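Local coordinates for protein 4-alpha-glucanotransferase (Streptococcus agalactiae, PDB 6M6T) that is an amylomaltase-family carbohydrate-active enzyme with a TIM-barrel fold that binds glycans in its pockets, at residues S274-W279 against P325-T330; W278-I283 against E333-L338; I366-F371 against E399-W404. All blocks are in the same frame, centred on the assembly; numbering follows the deposited sequence.

Contact 1 (S274-W279 against P325-T330); sequences SDFDWW and PELFAT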
# COMPACT_ATOMS: atom_id res chain seq x y z
N SER A 274 -12.85 -20.95 -11.74
CA SER A 274 -11.59 -21.50 -11.27
C SER A 274 -11.52 -21.61 -9.75
O SER A 274 -10.45 -21.88 -9.20
CB SER A 274 -10.39 -20.69 -11.78
OG SER A 274 -10.50 -19.31 -11.50
N ASP A 275 -12.67 -21.43 -9.07
CA ASP A 275 -12.77 -21.53 -7.62
C ASP A 275 -11.96 -20.44 -6.92
O ASP A 275 -11.53 -20.62 -5.78
CB ASP A 275 -12.35 -22.92 -7.15
CG ASP A 275 -12.94 -23.27 -5.82
OD1 ASP A 275 -13.69 -22.43 -5.28
OD2 ASP A 275 -12.67 -24.38 -5.30
N PHE A 276 -11.74 -19.31 -7.60
CA PHE A 276 -10.99 -18.18 -7.06
C PHE A 276 -9.56 -18.55 -6.62
O PHE A 276 -8.97 -17.87 -5.77
CB PHE A 276 -11.77 -17.53 -5.91
CG PHE A 276 -13.15 -17.08 -6.30
CD1 PHE A 276 -13.34 -15.84 -6.87
CD2 PHE A 276 -14.24 -17.89 -6.05
CE1 PHE A 276 -14.60 -15.41 -7.20
CE2 PHE A 276 -15.50 -17.46 -6.39
CZ PHE A 276 -15.68 -16.22 -6.97
N ASP A 277 -8.99 -19.59 -7.23
CA ASP A 277 -7.63 -20.04 -6.98
C ASP A 277 -6.67 -18.87 -6.72
O ASP A 277 -6.03 -18.78 -5.66
CB ASP A 277 -7.18 -20.87 -8.20
CG ASP A 277 -5.84 -21.63 -7.99
OD1 ASP A 277 -4.79 -21.00 -7.67
OD2 ASP A 277 -5.86 -22.87 -8.21
N TRP A 278 -6.61 -17.94 -7.67
CA TRP A 278 -5.63 -16.87 -7.59
C TRP A 278 -5.88 -15.97 -6.39
O TRP A 278 -4.93 -15.53 -5.73
CB TRP A 278 -5.66 -16.06 -8.88
CG TRP A 278 -4.63 -14.97 -8.95
CD1 TRP A 278 -3.26 -15.11 -8.96
CD2 TRP A 278 -4.89 -13.56 -9.04
NE1 TRP A 278 -2.66 -13.87 -9.05
CE2 TRP A 278 -3.64 -12.91 -9.10
CE3 TRP A 278 -6.06 -12.79 -9.08
CZ2 TRP A 278 -3.53 -11.52 -9.19
CZ3 TRP A 278 -5.94 -11.41 -9.17
CH2 TRP A 278 -4.69 -10.79 -9.23
N TRP A 279 -7.14 -15.70 -6.07
CA TRP A 279 -7.46 -14.84 -4.94
C TRP A 279 -7.13 -15.52 -3.62
O TRP A 279 -6.70 -14.86 -2.66
CB TRP A 279 -8.94 -14.47 -4.98
CG TRP A 279 -9.23 -13.31 -5.87
CD1 TRP A 279 -9.96 -13.33 -7.02
CD2 TRP A 279 -8.83 -11.95 -5.67
NE1 TRP A 279 -10.03 -12.07 -7.55
CE2 TRP A 279 -9.34 -11.20 -6.74
CE3 TRP A 279 -8.09 -11.30 -4.69
CZ2 TRP A 279 -9.13 -9.84 -6.86
CZ3 TRP A 279 -7.88 -9.95 -4.81
CH2 TRP A 279 -8.40 -9.23 -5.88
N PRO A 325 -19.81 -12.30 -2.56
CA PRO A 325 -20.25 -13.36 -1.62
C PRO A 325 -19.59 -14.72 -1.82
O PRO A 325 -19.11 -15.32 -0.85
CB PRO A 325 -21.76 -13.42 -1.89
CG PRO A 325 -22.11 -12.03 -2.30
CD PRO A 325 -20.92 -11.46 -3.02
N GLU A 326 -19.54 -15.21 -3.07
CA GLU A 326 -18.92 -16.51 -3.33
C GLU A 326 -17.43 -16.49 -3.00
O GLU A 326 -16.91 -17.41 -2.36
CB GLU A 326 -19.14 -16.92 -4.79
CG GLU A 326 -20.60 -17.04 -5.22
CD GLU A 326 -21.26 -15.68 -5.41
OE1 GLU A 326 -22.50 -15.55 -5.22
OE2 GLU A 326 -20.51 -14.72 -5.72
N LEU A 327 -16.72 -15.44 -3.43
CA LEU A 327 -15.29 -15.33 -3.17
C LEU A 327 -15.00 -15.40 -1.69
O LEU A 327 -14.12 -16.15 -1.24
CB LEU A 327 -14.74 -14.03 -3.75
CG LEU A 327 -13.44 -13.55 -3.10
CD1 LEU A 327 -12.27 -14.38 -3.60
CD2 LEU A 327 -13.18 -12.07 -3.34
N PHE A 328 -15.75 -14.64 -0.90
CA PHE A 328 -15.40 -14.59 0.51
C PHE A 328 -15.87 -15.83 1.25
O PHE A 328 -15.22 -16.26 2.21
CB PHE A 328 -15.93 -13.29 1.12
CG PHE A 328 -15.12 -12.08 0.72
CD1 PHE A 328 -13.86 -11.85 1.26
CD2 PHE A 328 -15.61 -11.18 -0.24
CE1 PHE A 328 -13.11 -10.75 0.88
CE2 PHE A 328 -14.86 -10.08 -0.63
CZ PHE A 328 -13.61 -9.86 -0.06
N ALA A 329 -16.96 -16.47 0.82
CA ALA A 329 -17.26 -17.78 1.39
C ALA A 329 -16.14 -18.77 1.09
O ALA A 329 -15.76 -19.58 1.96
CB ALA A 329 -18.59 -18.31 0.86
N THR A 330 -15.60 -18.73 -0.12
CA THR A 330 -14.53 -19.65 -0.47
C THR A 330 -13.30 -19.39 0.38
O THR A 330 -12.65 -20.34 0.84
CB THR A 330 -14.19 -19.54 -1.95
OG1 THR A 330 -15.40 -19.58 -2.72
CG2 THR A 330 -13.31 -20.70 -2.38
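Phe276 lies with one ring face against Leu327, where two helices of the TIM barrel meet. Helix 277-289 starts right after Phe276, which is its N-cap residue, and helix 324-335 packs beside it. The main interaction is a CH-pi contact. Leu327 CA sits 3.8 Å from the centroid of the Phe276 ring, only 8° off the ring normal. The ring therefore lies flat over the backbone of helix 324-335.

Apolar packing extends this contact. Phe276 CE1 is 3.7 Å from Leu327 CB. Leu327 crosses Trp279 at about a right angle, with CD1 3.6 Å from Trp279 CB. Leu327 CD1 thus fills the angle between Phe276 and Trp279. Outside the two segments, Pro323 and His271 also touch Phe276.

Polar groups lie at the border. Asp275 has positive phi and is the C-prime residue of a Schellman motif that ends helix 268-273. Its CG is anti to the backbone N (chi1 -156°), which places the carboxylate beside Thr330. There OD1 meets the methyl CG2, while OD2 forms a salt bridge with Lys334. The Thr330 hydroxyl turns back to its own helix. Glu326 O accepts from both Thr330 OG1, at 2.7 Å, and Thr330 N, at 2.9 Å, and the two donors come from opposite faces of the carbonyl plane.

Contact 2 (W278-I283 against E333-L338); sequences WWIYRI and EKLGDL
Ile280 and Leu335 have their CA atoms 7.8 Å apart, where helix 277-289 passes the C-terminal end of helix 324-335. Past Leu335 the chain leaves helical geometry at Gly336, which has positive phi, and runs on through Leu338 toward strand 340-342.

The contact is apolar, and methyl groups do most of the touching. Leu335 CD1 lies between two isoleucines one helical turn apart. It is 4.0 Å from Ile280 CG2 and 3.8 Å from Ile283 CG2. Ile280 and Leu335 run antiparallel, side by side, whereas Ile283 crosses Leu335 at a slant. Both isoleucines hold CG2 anti to the backbone N, which puts this short branch on the side facing the leucines. The same Ile283 CG2 also meets Leu338 CD1, at 3.6 Å, so it touches both the last turn of helix 324-335 and the segment after it. Ile331 touches Ile280, Ile283 and Leu338 and extends the apolar patch along helix 324-335.

Lys334 lies at the exposed border. The aliphatic part of its stretched chain passes Ile280, with CD 4.4 Å from CG1. On the inner side Ile283 also rests on Met217 of strand 212-217. The arrangement is that of neighbouring helices in a TIM barrel, packed side by side around the parallel strands.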
# COMPACT_ATOMS: atom_id res chain seq x y z
N TRP A 278 -6.61 -17.94 -7.67
CA TRP A 278 -5.63 -16.87 -7.59
C TRP A 278 -5.88 -15.97 -6.39
O TRP A 278 -4.93 -15.53 -5.73
CB TRP A 278 -5.66 -16.06 -8.88
CG TRP A 278 -4.63 -14.97 -8.95
CD1 TRP A 278 -3.26 -15.11 -8.96
CD2 TRP A 278 -4.89 -13.56 -9.04
NE1 TRP A 278 -2.66 -13.87 -9.05
CE2 TRP A 278 -3.64 -12.91 -9.10
CE3 TRP A 278 -6.06 -12.79 -9.08
CZ2 TRP A 278 -3.53 -11.52 -9.19
CZ3 TRP A 278 -5.94 -11.41 -9.17
CH2 TRP A 278 -4.69 -10.79 -9.23
N TRP A 279 -7.14 -15.70 -6.07
CA TRP A 279 -7.46 -14.84 -4.94
C TRP A 279 -7.13 -15.52 -3.62
O TRP A 279 -6.70 -14.86 -2.66
CB TRP A 279 -8.94 -14.47 -4.98
CG TRP A 279 -9.23 -13.31 -5.87
CD1 TRP A 279 -9.96 -13.33 -7.02
CD2 TRP A 279 -8.83 -11.95 -5.67
NE1 TRP A 279 -10.03 -12.07 -7.55
CE2 TRP A 279 -9.34 -11.20 -6.74
CE3 TRP A 279 -8.09 -11.30 -4.69
CZ2 TRP A 279 -9.13 -9.84 -6.86
CZ3 TRP A 279 -7.88 -9.95 -4.81
CH2 TRP A 279 -8.40 -9.23 -5.88
N ILE A 280 -7.37 -16.83 -3.52
CA ILE A 280 -6.97 -17.55 -2.32
C ILE A 280 -5.47 -17.43 -2.13
O ILE A 280 -4.99 -17.24 -1.01
CB ILE A 280 -7.41 -19.02 -2.39
CG1 ILE A 280 -8.93 -19.11 -2.55
CG2 ILE A 280 -6.91 -19.79 -1.17
CD1 ILE A 280 -9.68 -18.69 -1.33
N TYR A 281 -4.72 -17.47 -3.22
CA TYR A 281 -3.26 -17.34 -3.13
C TYR A 281 -2.85 -15.93 -2.72
O TYR A 281 -1.95 -15.74 -1.89
CB TYR A 281 -2.67 -17.77 -4.48
CG TYR A 281 -1.35 -17.16 -4.87
CD1 TYR A 281 -0.15 -17.69 -4.40
CD2 TYR A 281 -1.30 -16.09 -5.75
CE1 TYR A 281 1.06 -17.14 -4.78
CE2 TYR A 281 -0.10 -15.55 -6.13
CZ TYR A 281 1.08 -16.07 -5.65
OH TYR A 281 2.28 -15.51 -6.05
N ARG A 282 -3.51 -14.91 -3.28
CA ARG A 282 -3.22 -13.54 -2.88
C ARG A 282 -3.44 -13.34 -1.38
O ARG A 282 -2.55 -12.88 -0.66
CB ARG A 282 -4.09 -12.56 -3.68
CG ARG A 282 -3.63 -12.30 -5.10
CD ARG A 282 -4.12 -10.94 -5.60
NE ARG A 282 -3.42 -9.84 -4.94
CZ ARG A 282 -3.64 -8.55 -5.22
NH1 ARG A 282 -4.53 -8.22 -6.14
NH2 ARG A 282 -2.96 -7.61 -4.57
N ILE A 283 -4.64 -13.73 -0.90
CA ILE A 283 -5.01 -13.57 0.51
C ILE A 283 -4.08 -14.38 1.41
O ILE A 283 -3.71 -13.93 2.50
CB ILE A 283 -6.48 -13.98 0.73
CG1 ILE A 283 -7.44 -13.04 -0.02
CG2 ILE A 283 -6.82 -13.98 2.18
CD1 ILE A 283 -7.62 -11.70 0.64
N GLU A 333 -14.02 -20.77 3.96
CA GLU A 333 -13.92 -22.22 3.98
C GLU A 333 -12.46 -22.69 3.87
O GLU A 333 -12.00 -23.52 4.67
CB GLU A 333 -14.75 -22.83 2.85
CG GLU A 333 -14.65 -24.35 2.81
CD GLU A 333 -15.02 -25.01 4.15
OE1 GLU A 333 -14.10 -25.29 4.98
OE2 GLU A 333 -16.23 -25.25 4.38
N LYS A 334 -11.72 -22.18 2.88
CA LYS A 334 -10.43 -22.79 2.58
C LYS A 334 -9.33 -22.29 3.51
O LYS A 334 -8.37 -23.02 3.76
CB LYS A 334 -10.07 -22.52 1.12
CG LYS A 334 -10.70 -23.49 0.15
CD LYS A 334 -10.47 -23.05 -1.26
CE LYS A 334 -10.91 -24.12 -2.23
NZ LYS A 334 -10.38 -23.82 -3.59
N LEU A 335 -9.46 -21.08 4.04
CA LEU A 335 -8.41 -20.43 4.80
C LEU A 335 -8.74 -20.25 6.28
O LEU A 335 -7.85 -19.84 7.04
CB LEU A 335 -8.10 -19.07 4.19
CG LEU A 335 -7.38 -19.14 2.85
CD1 LEU A 335 -6.99 -17.76 2.33
CD2 LEU A 335 -6.18 -20.01 3.05
N GLY A 336 -9.97 -20.58 6.72
CA GLY A 336 -10.48 -20.19 8.02
C GLY A 336 -10.94 -18.74 8.00
O GLY A 336 -10.94 -18.08 6.96
N ASP A 337 -11.34 -18.23 9.17
CA ASP A 337 -11.57 -16.78 9.31
C ASP A 337 -10.22 -16.07 9.48
O ASP A 337 -9.26 -16.66 9.99
CB ASP A 337 -12.54 -16.50 10.48
CG ASP A 337 -12.02 -17.00 11.84
OD1 ASP A 337 -10.87 -16.68 12.23
OD2 ASP A 337 -12.79 -17.71 12.54
N LEU A 338 -10.11 -14.85 8.97
CA LEU A 338 -8.78 -14.23 8.86
C LEU A 338 -8.80 -12.76 9.26
O LEU A 338 -9.80 -12.07 9.06
CB LEU A 338 -8.22 -14.34 7.43
CG LEU A 338 -8.19 -15.71 6.77
CD1 LEU A 338 -7.97 -15.54 5.26
CD2 LEU A 338 -7.13 -16.60 7.41

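Contact 3 (I366-F371 against E399-W404); sequences IMEFGF and EVINGW. With AC1 (4,6-dideoxy-4-{[(1S,4R,5S,6S)-4,5,6-trihydroxy-3-(hydroxymethyl)cyclohex-2-en-1-yl]amino}-alpha-D-glucopyranose), chain J.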
# COMPACT_ATOMS: atom_id res chain seq x y z
N ILE A 366 -13.91 7.50 8.13
CA ILE A 366 -12.95 8.56 7.86
C ILE A 366 -13.57 9.85 8.36
O ILE A 366 -14.43 10.44 7.69
CB ILE A 366 -12.57 8.64 6.37
CG1 ILE A 366 -11.82 7.37 5.95
CG2 ILE A 366 -11.73 9.89 6.07
CD1 ILE A 366 -10.86 7.57 4.78
N MET A 367 -13.14 10.30 9.53
CA MET A 367 -13.81 11.42 10.18
C MET A 367 -13.80 12.68 9.35
O MET A 367 -14.58 13.60 9.63
CB MET A 367 -13.15 11.73 11.51
CG MET A 367 -14.08 12.29 12.59
SD MET A 367 -13.12 12.37 14.12
CE MET A 367 -11.68 11.44 13.62
N GLU A 368 -12.92 12.78 8.35
CA GLU A 368 -12.85 14.02 7.58
C GLU A 368 -14.02 14.18 6.65
O GLU A 368 -14.35 15.32 6.29
CB GLU A 368 -11.53 14.08 6.81
CG GLU A 368 -10.47 14.84 7.57
CD GLU A 368 -9.10 14.70 6.96
OE1 GLU A 368 -8.97 14.88 5.73
OE2 GLU A 368 -8.14 14.42 7.72
N PHE A 369 -14.67 13.09 6.26
CA PHE A 369 -15.88 13.13 5.45
C PHE A 369 -17.13 13.46 6.25
O PHE A 369 -18.22 13.54 5.67
CB PHE A 369 -16.10 11.78 4.77
CG PHE A 369 -14.99 11.36 3.83
CD1 PHE A 369 -14.41 12.27 2.97
CD2 PHE A 369 -14.58 10.03 3.80
CE1 PHE A 369 -13.42 11.87 2.10
CE2 PHE A 369 -13.59 9.64 2.93
CZ PHE A 369 -13.01 10.56 2.08
N GLY A 370 -17.02 13.62 7.57
CA GLY A 370 -18.18 13.61 8.43
C GLY A 370 -18.52 14.92 9.10
O GLY A 370 -19.28 14.93 10.07
N PHE A 371 -17.96 16.03 8.62
CA PHE A 371 -18.31 17.35 9.13
C PHE A 371 -18.71 18.29 8.00
O PHE A 371 -18.90 19.48 8.25
CB PHE A 371 -17.16 17.97 9.94
CG PHE A 371 -16.87 17.25 11.24
CD1 PHE A 371 -17.73 17.37 12.32
CD2 PHE A 371 -15.75 16.45 11.37
CE1 PHE A 371 -17.48 16.71 13.50
CE2 PHE A 371 -15.50 15.79 12.55
CZ PHE A 371 -16.37 15.92 13.61
N GLU A 399 -6.74 14.74 2.72
CA GLU A 399 -5.86 15.80 3.17
C GLU A 399 -5.31 15.49 4.56
O GLU A 399 -5.87 14.69 5.30
CB GLU A 399 -6.62 17.12 3.17
CG GLU A 399 -7.43 17.31 1.92
CD GLU A 399 -8.54 18.33 2.09
OE1 GLU A 399 -9.67 17.91 2.47
OE2 GLU A 399 -8.26 19.53 1.85
N VAL A 400 -4.18 16.10 4.90
CA VAL A 400 -3.80 16.12 6.30
C VAL A 400 -4.79 17.00 7.04
O VAL A 400 -5.37 17.93 6.46
CB VAL A 400 -2.36 16.61 6.49
CG1 VAL A 400 -1.40 15.82 5.61
CG2 VAL A 400 -2.28 18.10 6.23
N ILE A 401 -5.00 16.71 8.34
CA ILE A 401 -6.01 17.42 9.13
C ILE A 401 -5.82 18.93 9.03
O ILE A 401 -6.79 19.69 8.88
CB ILE A 401 -5.99 16.95 10.60
CG1 ILE A 401 -6.45 15.51 10.73
CG2 ILE A 401 -6.84 17.87 11.48
CD1 ILE A 401 -6.07 14.90 12.04
N ASN A 402 -4.57 19.38 9.13
CA ASN A 402 -4.31 20.80 8.99
C ASN A 402 -4.79 21.31 7.65
O ASN A 402 -5.26 22.45 7.56
CB ASN A 402 -2.83 21.09 9.15
CG ASN A 402 -2.47 21.34 10.57
OD1 ASN A 402 -3.30 21.82 11.35
ND2 ASN A 402 -1.23 21.03 10.94
N GLY A 403 -4.69 20.47 6.61
CA GLY A 403 -5.19 20.87 5.31
C GLY A 403 -6.71 20.81 5.21
O GLY A 403 -7.34 21.73 4.69
N TRP A 404 -7.31 19.72 5.70
CA TRP A 404 -8.76 19.59 5.69
C TRP A 404 -9.43 20.78 6.38
O TRP A 404 -10.45 21.29 5.91
CB TRP A 404 -9.17 18.27 6.34
CG TRP A 404 -10.54 18.24 6.94
CD1 TRP A 404 -11.68 17.83 6.33
CD2 TRP A 404 -10.90 18.59 8.28
NE1 TRP A 404 -12.74 17.91 7.20
CE2 TRP A 404 -12.28 18.38 8.41
CE3 TRP A 404 -10.18 19.07 9.39
CZ2 TRP A 404 -12.98 18.64 9.59
CZ3 TRP A 404 -10.88 19.33 10.57
CH2 TRP A 404 -12.26 19.11 10.66
C1 AC1 J . -15.80 10.31 -1.88
O2 AC1 J . -16.43 10.52 -4.22
C2 AC1 J . -15.34 10.20 -3.33
C4A AC1 J . -11.05 4.32 -3.01
C3 AC1 J . -14.95 8.78 -3.61
O3 AC1 J . -14.53 8.72 -4.97
C4 AC1 J . -13.81 8.36 -2.68
N4A AC1 J . -13.48 6.94 -2.83
C5 AC1 J . -14.19 8.56 -1.23
O5 AC1 J . -14.68 9.91 -0.99
C6 AC1 J . -12.96 8.22 -0.37
C1B AC1 J . -12.57 6.61 -3.94
C2B AC1 J . -12.87 5.20 -4.31
O2B AC1 J . -14.28 5.12 -4.52
C3B AC1 J . -12.52 4.31 -3.14
O3B AC1 J . -12.88 2.96 -3.42
O4 AC1 J . -10.68 3.56 -1.84
C5B AC1 J . -10.56 5.64 -2.97
C7B AC1 J . -11.26 6.73 -3.48
C6B AC1 J . -9.16 5.85 -2.42
O6B AC1 J . -8.95 4.83 -1.45
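Glu368 meets Trp404 just behind Phe369, one of the residues lining a glycan pocket. On the ligand side Phe369 CZ lies 3.4 Å from AC1 C6, while the next residue back in the chain, Glu368, extends its carboxylate to helix 401-404.

The aliphatic part of Glu368 lies over one face of the Trp404 indole. Its CG is 3.5 Å from the centroid of the five-membered ring and 17° off the normal, a CH-pi contact. The carboxylate plane is turned 33° from the indole plane. Trp404 CG is anti to the backbone N (chi1 155°), which lays one indole face against the Glu368 chain. From there NE1 also gives a weak, strongly bent hydrogen bond to Glu368 O, 3.2 Å long. Phe371 CD2 approaches the six-membered ring on the NE1 side, 4.0 Å from CZ2.

In the TIM barrel this contact joins the loops that follow strands 363-366 and 389-392. Segment 366-371 includes the 3-10 turn 367-369. In segment 399-404, Val400 is the N-cap of the helix.

The Glu368 chain is extended beyond CG and carries the carboxylate past the indole. OE2 lies 3.6 Å from Ile401 CG1. Both carboxylate oxygens lie near Glu399 O, but all three atoms are acceptors, so this is not a hydrogen bond. Glu368 OE1 is also 4.5 Å from Glu399 OE1, a like-charge approach. Glu399 OE2 accepts a hydrogen bond from Asn407 ND2.

In the fold
Contact 1 starts first, at 274-279, and closes at 325-330 a loop that includes strand 292-295 and strands 303-308 and 319-321 of the antiparallel sheet. Contact 2 starts from the same part of the chain, sharing Trp278 and Trp279, but closes later, at 333-338. The two loops are therefore staggered. Their centres are about 8 Å apart, and together they tie helix 277-289 to helix 324-335. Contact 3 follows in series. It joins the loop after strand 363-366 to the short helix after strand 389-392. The centre of contact 3 is about 35 Å and 34 Å from the centres of contacts 1 and 2, and it does not meet them, so it serves a different part of the barrel.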